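Rab GDP-dissociation inhibitor (Saccharomyces cerevisiae, PDB 2BCG) regulates yeast Rab GTPases by inhibiting GDP dissociation from SEC4, and extracts GDP-bound YPT7 from vacuolar membranes. Local coordinates at residues I366-E371 with I377-A382; L330-P335 with F383-P388. One frame throughout, in Å; residues are numbered along the deposited sequence. Where two conformers were deposited one is given.

Contact 1 of 2, residues I366-E371 with I377-A382; sequences ISTIIE and IELEPA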
loop_
_atom_site.group_PDB
_atom_site.type_symbol
_atom_site.label_atom_id
_atom_site.label_comp_id
_atom_site.label_asym_id
_atom_site.label_seq_id
_atom_site.Cartn_x
_atom_site.Cartn_y
_atom_site.Cartn_z
ATOM N N ILE A 366 -1.269 -2.634 18.696
ATOM C CA ILE A 366 -1.426 -3.905 19.399
ATOM C C ILE A 366 -2.725 -4.520 18.894
ATOM O O ILE A 366 -3.742 -3.817 18.756
ATOM C CB ILE A 366 -1.543 -3.692 20.924
ATOM C CG1 ILE A 366 -0.263 -3.033 21.506
ATOM C CG2 ILE A 366 -1.826 -5.012 21.627
ATOM C CD1 ILE A 366 -0.526 -2.420 22.878
ATOM N N SER A 367 -2.723 -5.823 18.653
ATOM C CA SER A 367 -3.979 -6.454 18.228
ATOM C C SER A 367 -4.085 -7.887 18.685
ATOM O O SER A 367 -3.086 -8.588 18.832
ATOM C CB SER A 367 -4.154 -6.348 16.729
ATOM O OG SER A 367 -3.243 -7.160 16.077
ATOM N N THR A 368 -5.330 -8.317 18.878
ATOM C CA THR A 368 -5.591 -9.716 19.158
ATOM C C THR A 368 -7.075 -9.953 18.952
ATOM O O THR A 368 -7.868 -9.000 18.883
ATOM C CB THR A 368 -5.175 -10.073 20.608
ATOM O OG1 THR A 368 -5.126 -11.503 20.768
ATOM C CG2 THR A 368 -6.149 -9.439 21.623
ATOM N N ILE A 369 -7.424 -11.223 18.800
ATOM C CA ILE A 369 -8.811 -11.640 18.806
ATOM C C ILE A 369 -9.299 -11.599 20.270
ATOM O O ILE A 369 -8.665 -12.147 21.178
ATOM C CB ILE A 369 -8.891 -13.086 18.273
ATOM C CG1 ILE A 369 -8.528 -13.152 16.781
ATOM C CG2 ILE A 369 -10.258 -13.722 18.577
ATOM C CD1 ILE A 369 -9.343 -12.268 15.887
ATOM N N ILE A 370 -10.391 -10.885 20.487
ATOM C CA ILE A 370 -10.967 -10.714 21.810
ATOM C C ILE A 370 -11.451 -12.066 22.328
ATOM O O ILE A 370 -12.144 -12.800 21.609
ATOM C CB ILE A 370 -12.108 -9.668 21.749
ATOM C CG1 ILE A 370 -11.551 -8.271 21.509
ATOM C CG2 ILE A 370 -12.959 -9.648 23.051
ATOM C CD1 ILE A 370 -12.611 -7.285 21.049
ATOM N N GLU A 371 -11.080 -12.389 23.568
ATOM C CA GLU A 371 -11.583 -13.625 24.218
ATOM C C GLU A 371 -12.188 -13.383 25.600
ATOM O O GLU A 371 -12.602 -14.343 26.270
ATOM C CB GLU A 371 -10.520 -14.725 24.265
ATOM C CG GLU A 371 -9.279 -14.365 25.093
ATOM C CD GLU A 371 -8.241 -15.463 25.062
ATOM O OE1 GLU A 371 -7.989 -16.079 26.142
ATOM O OE2 GLU A 371 -7.693 -15.719 23.965
ATOM N N ILE A 377 -8.602 -4.673 28.836
ATOM C CA ILE A 377 -7.758 -5.351 29.831
ATOM C C ILE A 377 -6.897 -6.486 29.222
ATOM O O ILE A 377 -5.780 -6.766 29.687
ATOM C CB ILE A 377 -8.607 -5.883 31.029
ATOM C CG1 ILE A 377 -9.294 -4.721 31.776
ATOM C CG2 ILE A 377 -7.785 -6.797 31.955
ATOM C CD1 ILE A 377 -8.702 -3.305 31.578
ATOM N N GLU A 378 -7.409 -7.125 28.168
ATOM C CA GLU A 378 -6.686 -8.215 27.510
ATOM C C GLU A 378 -5.366 -7.715 26.985
ATOM O O GLU A 378 -4.396 -8.487 26.903
ATOM C CB GLU A 378 -7.486 -8.779 26.346
ATOM C CG GLU A 378 -8.672 -9.593 26.818
ATOM C CD GLU A 378 -9.510 -10.102 25.664
ATOM O OE1 GLU A 378 -10.717 -9.787 25.655
ATOM O OE2 GLU A 378 -8.956 -10.800 24.779
ATOM N N LEU A 379 -5.331 -6.436 26.603
ATOM C CA LEU A 379 -4.099 -5.871 26.021
ATOM C C LEU A 379 -3.082 -5.394 27.047
ATOM O O LEU A 379 -1.962 -5.019 26.654
ATOM C CB LEU A 379 -4.430 -4.706 25.093
ATOM C CG LEU A 379 -5.357 -5.092 23.931
ATOM C CD1 LEU A 379 -5.436 -3.957 22.931
ATOM C CD2 LEU A 379 -4.866 -6.388 23.273
ATOM N N GLU A 380 -3.460 -5.363 28.330
ATOM C CA GLU A 380 -2.548 -4.829 29.357
ATOM C C GLU A 380 -1.088 -5.384 29.281
ATOM O O GLU A 380 -0.145 -4.592 29.367
ATOM C CB GLU A 380 -3.155 -4.926 30.767
ATOM C CG GLU A 380 -2.384 -4.146 31.872
ATOM C CD GLU A 380 -2.221 -2.625 31.629
ATOM O OE1 GLU A 380 -2.899 -2.007 30.766
ATOM O OE2 GLU A 380 -1.389 -2.024 32.353
ATOM N N PRO A 381 -0.890 -6.722 29.143
ATOM C CA PRO A 381 0.500 -7.242 29.067
ATOM C C PRO A 381 1.282 -6.651 27.892
ATOM O O PRO A 381 2.503 -6.492 27.974
ATOM C CB PRO A 381 0.314 -8.750 28.890
ATOM C CG PRO A 381 -1.056 -9.040 29.391
ATOM C CD PRO A 381 -1.883 -7.828 29.141
ATOM N N ALA A 382 0.583 -6.335 26.813
ATOM C CA ALA A 382 1.223 -5.667 25.668
ATOM C C ALA A 382 1.447 -4.174 25.924
ATOM O O ALA A 382 2.513 -3.661 25.640
ATOM C CB ALA A 382 0.401 -5.870 24.433
#
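L379 and E378 meet the end of strand 362-369 where the chain leaves the large mixed sheet, turns, and folds back as short helical turns over the sheet's face, a worked example of a strand covered by its own continuation. In the apolar half, L379 slides past two strand side chains that point to this face: its CD2 lies 3.7 Å from I366 CG2 and also 3.7 Å from T368 CG2. A382 rests CB against I366 CG2 at 3.7 Å, a branch that stands anti to the backbone N of I366 (CG1 at chi1 -62°). The polar half belongs to E378, whose chain runs extended beyond CG (chi2 177°). E371 N gives OE2 of E378 a nearly straight bond of 2.9 Å, met on the syn side but 23° out of the carboxylate plane. Beside the bond, I370 CG2 packs 3.4 Å from E378 OE1, the two side chains crossing at about a right angle. Further out, E371 turns its own carboxylate to the backbone N of K342 and forms a long, weak ion pair with R341, which probably eases the like charge of the two glutamates. With an alanine in place of E378, the amide of E371 would probably lose its acceptor and R341 its salt-bridge partner. In that outer shell, R341 NH1 pairs with E378 OE2 while T372 OG1 bonds OE1.

Contact 2 of 2, residues L330-P335 with F383-P388; sequences LQIIIP and FKLLGP
In the second layer over the mixed beta sheet, a single helical turn around L385 is set against strand 330-334, and its contact rests on I332 and I334. These two isoleucines illustrate the alternation of a beta strand: they project from one face, while Q331 and I333 between and beside them point to the other. All the touching on the helical side is done by one methyl group. L385 CD1 lies 4.0 Å from I334 CD1, the two side chains reaching toward each other tip to tip, and 4.2 Å from I332 CG2, where the approach is oblique. I332 CD1 is equally near, at 4.2 Å from L385 CD1, which therefore lies over both ends of the branched side chain. The torsions explain the reach. Beyond CB the leucine is stretched out, with CD1 opposite CA across the CB-CG bond (chi2 172°), and I334 is likewise extended to its own CD1 (chi2 -178°). Such extension lets methyl groups meet although the backbones stay well apart, I332 CA and L385 CA being 9.4 Å from each other. The interface is small, 125 Å² in all, and wholly apolar. The turn probably helps to set the leucine: L386 N bonds F383 O at 3.0 Å, and G387 follows with a positive phi of 73°, a conformation that favours glycine. F383 and L386 carry the cover on to strand 303-317, while L339 also lies against I334. The whole is a short helical turn packed on one face of the mixed, largely antiparallel sheet of the GDI fold.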
loop_
_atom_site.group_PDB
_atom_site.type_symbol
_atom_site.label_atom_id
_atom_site.label_comp_id
_atom_site.label_asym_id
_atom_site.label_seq_id
_atom_site.Cartn_x
_atom_site.Cartn_y
_atom_site.Cartn_z
ATOM N N LEU A 330 9.578 -3.197 14.506
ATOM C CA LEU A 330 9.647 -4.589 14.931
ATOM C C LEU A 330 8.262 -5.171 15.032
ATOM O O LEU A 330 7.252 -4.435 15.084
ATOM C CB LEU A 330 10.382 -4.764 16.271
ATOM C CG LEU A 330 9.718 -4.084 17.477
ATOM C CD1 LEU A 330 9.713 -4.987 18.740
ATOM C CD2 LEU A 330 10.314 -2.699 17.816
ATOM N N GLN A 331 8.218 -6.497 15.104
ATOM C CA GLN A 331 7.060 -7.229 15.555
ATOM C C GLN A 331 7.305 -7.772 16.955
ATOM O O GLN A 331 8.414 -8.255 17.229
ATOM C CB GLN A 331 6.820 -8.422 14.614
ATOM C CG GLN A 331 5.949 -9.536 15.217
ATOM C CD GLN A 331 5.553 -10.539 14.182
ATOM O OE1 GLN A 331 4.436 -10.499 13.646
ATOM N NE2 GLN A 331 6.462 -11.458 13.888
ATOM N N ILE A 332 6.298 -7.703 17.817
ATOM C CA ILE A 332 6.330 -8.531 19.020
ATOM C C ILE A 332 5.248 -9.599 18.903
ATOM O O ILE A 332 4.108 -9.277 18.521
ATOM C CB ILE A 332 6.097 -7.712 20.318
ATOM C CG1 ILE A 332 7.149 -6.608 20.471
ATOM C CG2 ILE A 332 6.135 -8.638 21.543
ATOM C CD1 ILE A 332 6.846 -5.640 21.653
ATOM N N ILE A 333 5.602 -10.837 19.279
ATOM C CA ILE A 333 4.640 -11.939 19.317
ATOM C C ILE A 333 4.487 -12.366 20.774
ATOM O O ILE A 333 5.498 -12.723 21.400
ATOM C CB ILE A 333 5.130 -13.178 18.519
ATOM C CG1 ILE A 333 5.359 -12.837 17.053
ATOM C CG2 ILE A 333 4.123 -14.326 18.612
ATOM C CD1 ILE A 333 6.150 -13.874 16.291
ATOM N N ILE A 334 3.256 -12.335 21.299
ATOM C CA ILE A 334 3.011 -12.870 22.646
ATOM C C ILE A 334 2.251 -14.182 22.451
ATOM O O ILE A 334 1.045 -14.140 22.203
ATOM C CB ILE A 334 2.237 -11.871 23.545
ATOM C CG1 ILE A 334 2.911 -10.491 23.547
ATOM C CG2 ILE A 334 2.114 -12.396 24.985
ATOM C CD1 ILE A 334 2.227 -9.463 24.449
ATOM N N PRO A 335 2.967 -15.340 22.502
ATOM C CA PRO A 335 2.288 -16.635 22.308
ATOM C C PRO A 335 1.243 -16.864 23.375
ATOM O O PRO A 335 1.424 -16.492 24.534
ATOM C CB PRO A 335 3.425 -17.664 22.466
ATOM C CG PRO A 335 4.644 -16.903 22.080
ATOM C CD PRO A 335 4.405 -15.538 22.711
ATOM N N PHE A 383 0.462 -3.468 26.490
ATOM C CA PHE A 383 0.685 -2.058 26.825
ATOM C C PHE A 383 1.896 -1.935 27.743
ATOM O O PHE A 383 2.682 -0.998 27.590
ATOM C CB PHE A 383 -0.502 -1.465 27.575
ATOM C CG PHE A 383 -1.706 -1.187 26.730
ATOM C CD1 PHE A 383 -1.628 -0.615 25.468
ATOM C CD2 PHE A 383 -2.967 -1.468 27.256
ATOM C CE1 PHE A 383 -2.809 -0.371 24.724
ATOM C CE2 PHE A 383 -4.121 -1.241 26.512
ATOM C CZ PHE A 383 -4.043 -0.706 25.248
ATOM N N LYS A 384 2.045 -2.882 28.680
ATOM C CA LYS A 384 3.157 -2.828 29.652
ATOM C C LYS A 384 4.539 -2.901 28.985
ATOM O O LYS A 384 5.541 -2.452 29.564
ATOM C CB LYS A 384 3.041 -3.956 30.655
ATOM C CG LYS A 384 2.159 -3.644 31.829
ATOM C CD LYS A 384 1.941 -4.915 32.626
ATOM C CE LYS A 384 1.656 -4.633 34.085
ATOM N NZ LYS A 384 0.690 -5.636 34.626
ATOM N N LEU A 385 4.611 -3.496 27.789
ATOM C CA LEU A 385 5.906 -3.652 27.100
ATOM C C LEU A 385 6.334 -2.341 26.460
ATOM O O LEU A 385 7.460 -2.215 26.026
ATOM C CB LEU A 385 5.812 -4.710 26.014
ATOM C CG LEU A 385 5.540 -6.140 26.479
ATOM C CD1 LEU A 385 5.266 -7.072 25.300
ATOM C CD2 LEU A 385 6.749 -6.650 27.279
ATOM N N LEU A 386 5.429 -1.373 26.358
ATOM C CA LEU A 386 5.732 -0.187 25.541
ATOM C C LEU A 386 6.368 0.981 26.244
ATOM O O LEU A 386 6.794 1.917 25.584
ATOM C CB LEU A 386 4.460 0.342 24.866
ATOM C CG LEU A 386 3.724 -0.691 24.007
ATOM C CD1 LEU A 386 2.525 -0.031 23.323
ATOM C CD2 LEU A 386 4.616 -1.329 22.937
ATOM N N GLY A 387 6.432 0.954 27.576
ATOM C CA GLY A 387 6.837 2.155 28.290
ATOM C C GLY A 387 5.704 3.209 28.270
ATOM O O GLY A 387 4.557 2.914 27.917
ATOM N N PRO A 388 6.010 4.457 28.666
ATOM C CA PRO A 388 4.933 5.459 28.719
ATOM C C PRO A 388 4.267 5.684 27.355
ATOM O O PRO A 388 4.926 5.761 26.337
ATOM C CB PRO A 388 5.645 6.721 29.211
ATOM C CG PRO A 388 6.850 6.209 29.964
ATOM C CD PRO A 388 7.281 4.978 29.208
#

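Followed from the N terminus, strands 118-122, 125-128 and 303-317 of the mixed sheet precede 330-334, which opens the loop of contact 2; 345-351 and 362-369 follow, each antiparallel to its predecessor. Contact 1 closes a short loop, joining the end of 362-369 to the next helical turns. Contact 2 closes a longer one from 330-335 to 383-388, and the shorter loop lies within it, without crossing. The two are one continuous cover, their centres about 10 Å apart: I366 CD1 packs 3.3 Å from F383 CD1, and A382 CB lies 4.0 Å from I334 CD1. Together they tie 377-388 across one face of the mixed sheet before the chain enters strand 391-402 at its edge.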